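Local coordinates for protein CG5036 (Drosophila melanogaster, PDB 4IGU) that probably binds G-protein alpha subunits through its RGS domain, speeding their GTP hydrolysis and also acting as a GDP-dissociation inhibitor, at residues K37-Q40 / N41-R44; R75-Y78 / E79-S83; V96-I99 / V100-N103. All coordinates share one frame; numbering follows the deposited sequence. Where two conformers were deposited one is given.

Contact 1: residues K37-Q40 / N41-R44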
# COMPACT_ATOMS: atom_id res chain seq x y z
N LYS A 37 -3.47 -5.93 -6.25
CA LYS A 37 -4.39 -5.28 -7.18
C LYS A 37 -5.84 -5.37 -6.72
O LYS A 37 -6.57 -4.38 -6.73
CB LYS A 37 -4.25 -5.88 -8.58
CG LYS A 37 -2.88 -5.73 -9.18
CD LYS A 37 -2.86 -6.20 -10.63
CE LYS A 37 -1.44 -6.26 -11.17
NZ LYS A 37 -1.38 -6.92 -12.51
N VAL A 38 -6.26 -6.57 -6.33
CA VAL A 38 -7.61 -6.75 -5.80
C VAL A 38 -7.79 -5.92 -4.55
O VAL A 38 -8.84 -5.29 -4.36
CB VAL A 38 -7.91 -8.24 -5.49
CG1 VAL A 38 -9.31 -8.41 -4.92
CG2 VAL A 38 -7.74 -9.08 -6.75
N PHE A 39 -6.76 -5.91 -3.69
CA PHE A 39 -6.81 -5.11 -2.46
C PHE A 39 -6.88 -3.62 -2.80
O PHE A 39 -7.68 -2.88 -2.21
CB PHE A 39 -5.60 -5.38 -1.55
CG PHE A 39 -5.73 -4.74 -0.18
CD1 PHE A 39 -6.88 -4.92 0.58
CD2 PHE A 39 -4.69 -3.98 0.35
CE1 PHE A 39 -7.00 -4.35 1.83
CE2 PHE A 39 -4.80 -3.41 1.62
CZ PHE A 39 -5.96 -3.59 2.35
N GLN A 40 -6.05 -3.18 -3.74
CA GLN A 40 -6.11 -1.79 -4.20
C GLN A 40 -7.48 -1.44 -4.79
O GLN A 40 -7.97 -0.32 -4.60
CB GLN A 40 -5.01 -1.50 -5.24
CG GLN A 40 -4.93 -0.03 -5.67
CD GLN A 40 -3.92 0.21 -6.78
OE1 GLN A 40 -4.12 1.07 -7.64
NE2 GLN A 40 -2.82 -0.54 -6.78
N ASN A 41 -8.10 -2.38 -5.49
CA ASN A 41 -9.45 -2.15 -6.03
C ASN A 41 -10.46 -1.97 -4.91
O ASN A 41 -11.35 -1.12 -4.98
CB ASN A 41 -9.90 -3.29 -6.95
CG ASN A 41 -9.22 -3.23 -8.31
OD1 ASN A 41 -8.66 -2.20 -8.70
ND2 ASN A 41 -9.27 -4.34 -9.05
N PHE A 42 -10.31 -2.76 -3.86
CA PHE A 42 -11.17 -2.63 -2.70
C PHE A 42 -10.96 -1.30 -2.00
O PHE A 42 -11.92 -0.66 -1.57
CB PHE A 42 -10.92 -3.77 -1.72
CG PHE A 42 -11.66 -3.61 -0.43
CD1 PHE A 42 -13.04 -3.78 -0.38
CD2 PHE A 42 -10.99 -3.28 0.74
CE1 PHE A 42 -13.73 -3.63 0.80
CE2 PHE A 42 -11.67 -3.13 1.93
CZ PHE A 42 -13.05 -3.30 1.96
N LEU A 43 -9.70 -0.88 -1.87
CA LEU A 43 -9.39 0.39 -1.23
C LEU A 43 -9.96 1.56 -2.03
O LEU A 43 -10.40 2.55 -1.44
CB LEU A 43 -7.88 0.57 -1.06
CG LEU A 43 -7.22 -0.36 -0.06
CD1 LEU A 43 -5.71 -0.21 -0.11
CD2 LEU A 43 -7.76 -0.06 1.33
N ARG A 44 -9.93 1.45 -3.35
CA ARG A 44 -10.48 2.51 -4.20
C ARG A 44 -11.97 2.65 -3.90
O ARG A 44 -12.48 3.76 -3.72
CB ARG A 44 -10.22 2.20 -5.68
CG ARG A 44 -10.79 3.22 -6.66
CD ARG A 44 -10.19 3.06 -8.06
NE ARG A 44 -8.76 3.38 -8.06
CZ ARG A 44 -7.79 2.47 -8.06
NH1 ARG A 44 -8.09 1.17 -8.08
NH2 ARG A 44 -6.52 2.85 -8.05

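Contact 2: residues R75-Y78 / E79-S83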
# COMPACT_ATOMS: atom_id res chain seq x y z
N ARG A 75 10.86 13.68 -3.75
CA ARG A 75 10.10 14.93 -3.84
C ARG A 75 8.71 14.67 -4.41
O ARG A 75 7.74 15.26 -3.96
CB ARG A 75 10.79 15.98 -4.73
CG ARG A 75 12.08 16.56 -4.16
CD ARG A 75 12.37 17.94 -4.77
NE ARG A 75 12.28 17.93 -6.23
CZ ARG A 75 13.33 17.83 -7.04
NH1 ARG A 75 13.16 17.83 -8.36
NH2 ARG A 75 14.55 17.72 -6.53
N LEU A 76 8.63 13.78 -5.40
CA LEU A 76 7.35 13.46 -6.03
C LEU A 76 6.41 12.69 -5.11
O LEU A 76 5.22 12.99 -5.03
CB LEU A 76 7.57 12.69 -7.34
CG LEU A 76 7.64 13.59 -8.57
CD1 LEU A 76 8.10 12.80 -9.77
CD2 LEU A 76 6.27 14.21 -8.82
N ILE A 77 6.95 11.70 -4.42
CA ILE A 77 6.22 10.98 -3.39
C ILE A 77 5.66 11.96 -2.35
O ILE A 77 4.48 11.88 -1.98
CB ILE A 77 7.12 9.94 -2.69
CG1 ILE A 77 7.48 8.82 -3.67
CG2 ILE A 77 6.42 9.37 -1.47
CD1 ILE A 77 8.64 7.94 -3.19
N TYR A 78 6.48 12.90 -1.88
CA TYR A 78 5.96 13.85 -0.89
C TYR A 78 4.83 14.68 -1.48
O TYR A 78 3.77 14.84 -0.86
CB TYR A 78 7.06 14.76 -0.37
CG TYR A 78 6.67 15.57 0.85
CD1 TYR A 78 5.93 16.74 0.73
CD2 TYR A 78 7.06 15.18 2.13
CE1 TYR A 78 5.58 17.50 1.83
CE2 TYR A 78 6.71 15.93 3.24
CZ TYR A 78 5.97 17.09 3.09
OH TYR A 78 5.62 17.86 4.18
N GLU A 79 5.05 15.19 -2.69
CA GLU A 79 4.05 16.01 -3.36
C GLU A 79 2.73 15.26 -3.60
O GLU A 79 1.64 15.82 -3.46
CB GLU A 79 4.60 16.51 -4.70
CG GLU A 79 3.71 17.56 -5.34
CD GLU A 79 4.14 17.95 -6.74
OE1 GLU A 79 5.25 17.56 -7.16
OE2 GLU A 79 3.35 18.66 -7.41
N ASP A 80 2.83 13.98 -3.98
CA ASP A 80 1.66 13.21 -4.39
C ASP A 80 0.88 12.62 -3.22
O ASP A 80 -0.32 12.40 -3.33
CB ASP A 80 2.07 12.07 -5.32
CG ASP A 80 2.45 12.55 -6.72
OD1 ASP A 80 2.07 13.67 -7.13
OD2 ASP A 80 3.14 11.78 -7.42
N TYR A 81 1.56 12.37 -2.10
CA TYR A 81 0.91 11.65 -0.98
C TYR A 81 0.90 12.31 0.39
O TYR A 81 0.13 11.89 1.26
CB TYR A 81 1.53 10.27 -0.83
CG TYR A 81 1.44 9.45 -2.07
CD1 TYR A 81 0.21 8.99 -2.53
CD2 TYR A 81 2.58 9.14 -2.80
CE1 TYR A 81 0.12 8.23 -3.68
CE2 TYR A 81 2.50 8.38 -3.94
CZ TYR A 81 1.27 7.93 -4.38
OH TYR A 81 1.20 7.18 -5.54
N ILE A 82 1.74 13.32 0.59
CA ILE A 82 1.89 13.89 1.94
C ILE A 82 1.56 15.37 1.99
O ILE A 82 0.96 15.86 2.95
CB ILE A 82 3.31 13.64 2.49
CG1 ILE A 82 3.60 12.13 2.46
CG2 ILE A 82 3.45 14.21 3.91
CD1 ILE A 82 4.97 11.75 3.01
N SER A 83 1.95 16.10 0.94
CA SER A 83 1.75 17.55 0.89
C SER A 83 0.28 17.92 0.73
O SER A 83 -0.52 17.10 0.26
CB SER A 83 2.52 18.13 -0.29
OG SER A 83 2.24 19.51 -0.42
O HOH W 1 7.71 17.11 -6.45

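Contact 3: residues V96-I99 / V100-N103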
# COMPACT_ATOMS: atom_id res chain seq x y z
N VAL A 96 5.37 12.14 12.96
CA VAL A 96 5.90 11.51 11.75
C VAL A 96 6.09 12.54 10.62
O VAL A 96 7.06 12.49 9.86
CB VAL A 96 5.00 10.34 11.30
CG1 VAL A 96 5.36 9.86 9.88
CG2 VAL A 96 5.10 9.21 12.32
N ARG A 97 5.14 13.47 10.48
CA ARG A 97 5.28 14.49 9.43
C ARG A 97 6.55 15.31 9.59
O ARG A 97 7.23 15.63 8.60
CB ARG A 97 4.06 15.42 9.42
CG ARG A 97 2.84 14.83 8.75
CD ARG A 97 1.72 15.86 8.61
NE ARG A 97 0.87 15.53 7.48
CZ ARG A 97 1.01 16.02 6.25
NH1 ARG A 97 1.97 16.91 5.97
NH2 ARG A 97 0.18 15.64 5.29
N GLU A 98 6.88 15.65 10.83
CA GLU A 98 8.06 16.45 11.13
C GLU A 98 9.34 15.69 10.83
O GLU A 98 10.31 16.28 10.35
CB GLU A 98 8.05 16.89 12.60
CG GLU A 98 7.01 17.96 12.91
CD GLU A 98 7.18 19.19 12.02
OE1 GLU A 98 8.35 19.57 11.73
OE2 GLU A 98 6.16 19.79 11.62
N ILE A 99 9.33 14.38 11.11
CA ILE A 99 10.48 13.53 10.79
C ILE A 99 10.72 13.47 9.29
O ILE A 99 11.85 13.65 8.83
CB ILE A 99 10.32 12.10 11.35
CG1 ILE A 99 10.37 12.12 12.88
CG2 ILE A 99 11.43 11.20 10.82
CD1 ILE A 99 10.04 10.77 13.55
N VAL A 100 9.65 13.21 8.53
CA VAL A 100 9.74 13.16 7.07
C VAL A 100 10.21 14.50 6.48
O VAL A 100 11.09 14.53 5.61
CB VAL A 100 8.39 12.72 6.44
CG1 VAL A 100 8.42 12.85 4.92
CG2 VAL A 100 8.07 11.29 6.86
N ASN A 101 9.65 15.61 6.96
CA ASN A 101 10.09 16.94 6.52
C ASN A 101 11.58 17.13 6.69
O ASN A 101 12.28 17.60 5.79
CB ASN A 101 9.36 18.06 7.28
CG ASN A 101 7.90 18.17 6.90
OD1 ASN A 101 7.44 17.50 5.98
ND2 ASN A 101 7.17 19.03 7.60
N ARG A 102 12.08 16.78 7.87
CA ARG A 102 13.50 16.93 8.11
C ARG A 102 14.30 16.00 7.20
O ARG A 102 15.36 16.38 6.71
CB ARG A 102 13.84 16.71 9.60
CG ARG A 102 13.20 17.77 10.53
CD ARG A 102 13.72 17.72 11.98
NE ARG A 102 13.14 16.63 12.76
CZ ARG A 102 12.04 16.75 13.52
NH1 ARG A 102 11.59 15.70 14.21
NH2 ARG A 102 11.40 17.91 13.59
N ASN A 103 13.79 14.77 6.98
CA ASN A 103 14.50 13.80 6.12
C ASN A 103 14.54 14.22 4.67
O ASN A 103 15.30 13.66 3.88
CB ASN A 103 13.86 12.40 6.20
CG ASN A 103 14.10 11.70 7.52
OD1 ASN A 103 14.91 12.15 8.32
ND2 ASN A 103 13.42 10.58 7.74

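Contact 1: residues K37-Q40 / N41-R44
Among the polar contacts between K37-Q40 and N41-R44, the bond between the side chains of Q40 and R44 stands apart from the main-chain pattern. R44 NH2 donates to Q40 OE1 over 3.0 Å, and the N-H points almost straight at the oxygen (165°). The donor lies in the amide plane and uses a lone pair of OE1, while the oxygen sits at the edge of the guanidinium, close to its plane, although the two flat groups are turned 56° against each other. The Q40 chain runs out extended; R44 meets it by folding at chi3 (-66°), which turns the guanidinium back toward Q40, one turn earlier. Beneath this pair the backbone makes the regular i to i+4 bonds of an alpha helix: N41 N to K37 O at 2.8 Å, F42 N to V38 O, L43 N to F39 O and R44 N to Q40 O.

The apolar contacts gather round the F39 ring. L43 reaches over one face of it, with CD1 4.1 Å from the ring centroid in a CH-pi contact and 3.7 Å from F39 CE2. More loosely, F42 CD2 approaches F39 CE1 at 4.3 Å, in an oblique meeting of the two rings. F131 of helix 113-132 packs edge-to-face on F39 and also meets the F42 ring, while I52 of helix 50-61 touches F39, Q40 and L43.

Two turns of helix 33-45 thus pair a polar Q40-R44 bridge with an aromatic and aliphatic face turned to helices 50-61 and 113-132, an amphipathic helix packed within the all-helical RGS domain.

Contact 2: residues R75-Y78 / E79-S83
Y78 O is gripped by two backbone donors, I82 N and S83 N, each 2.9 Å away and approaching from opposite faces of the carbonyl plane. The first is an i to i+4 bond, the second an i to i+5 bond, and together they close the C-terminal end of helix 67-81 in the RGS domain. Upstream the helical pattern is regular, with E79, D80 and Y81 bonding back to R75, L76 and I77; D80 N to L76 O is the shortest at 2.8 Å.

The Y78 side chain leans over the same helix end. With CG anti to the backbone N (chi1 -168°), the Y78 side chain crosses that of I82 at about a right angle, and its ring receives I82 CG2 over one face, 4.1 Å from the centroid in a CH-pi contact. S83 CB comes obliquely to the ring, 3.8 Å from Y78 CE1. The phenol oxygen bonds to N101 of helix 94-103, whose V100 also touches Y78 and I82. Elsewhere on the turn, I77 CG2 packs against Y81 CD2, and I77 continues onto F54, A57 and L61 of helix 50-61.

On the R75 side, a water donates to E79 OE1 at 2.6 Å and, weakly, to R75 O at 3.1 Å.

Contact 3: residues V96-I99 / V100-N103
R102 lays its guanidinium flat over the backbone one turn earlier. E98 O lies 3.6 Å from the plane, over the centre of the group, and I99 N sits over the same face nearer its rim. The bend at chi3 (-77°) folds the chain back to this position. E98 and R102 cross at a slant, their carboxylate and guanidinium planes 37° apart, and E98 OE1 is 3.9 Å from R102 NH2. This salt bridge is long: the oxygen stands well out of the guanidinium plane and no N-H is aimed at it, so any attraction is probably one of charge alone. The aliphatic part of E98 comes nearer, CB lying 3.6 Å from R102 NH2.

I99 and N103 run side by side and point the same way, bringing I99 CG2 to 3.7 Å from N103 ND2, an amide nitrogen that bonds to T111 O. All this sits on regular alpha-helical bonds in helix 94-103 of the RGS domain, where V100 N to V96 O is nearly straight (173°) and N103 N bonds to I99 O at 2.9 Å.

On the inner side, V96 CG1 and V100 CG2 touch loosely at 4.3 Å. V96 continues onto A115 and Q118 of helix 113-132, and V100 onto F112. R97 NH2 bonds to I82 O.

Contacts 2 and 3 touch, with centres 12 Å apart, and join the end of helix 67-81 to helix 94-103, the next helix in the chain. Two probable hydrogen bonds link them, R97 NH2 to I82 O at 2.5 Å and N101 OD1 to Y78 OH at 2.6 Å, and V100 CG1 packs against Y78 CD2 at 3.9 Å. Contact 1 is separate: its centre is 21 Å from that of contact 2 and 28 Å from that of contact 3, which lies on the opposite side of the chain's centre. Helix 50-61 packs against contacts 1 and 2, and helix 113-132 against contacts 1 and 3. The sodium ion is remote, about 12 Å from the I77 side chain.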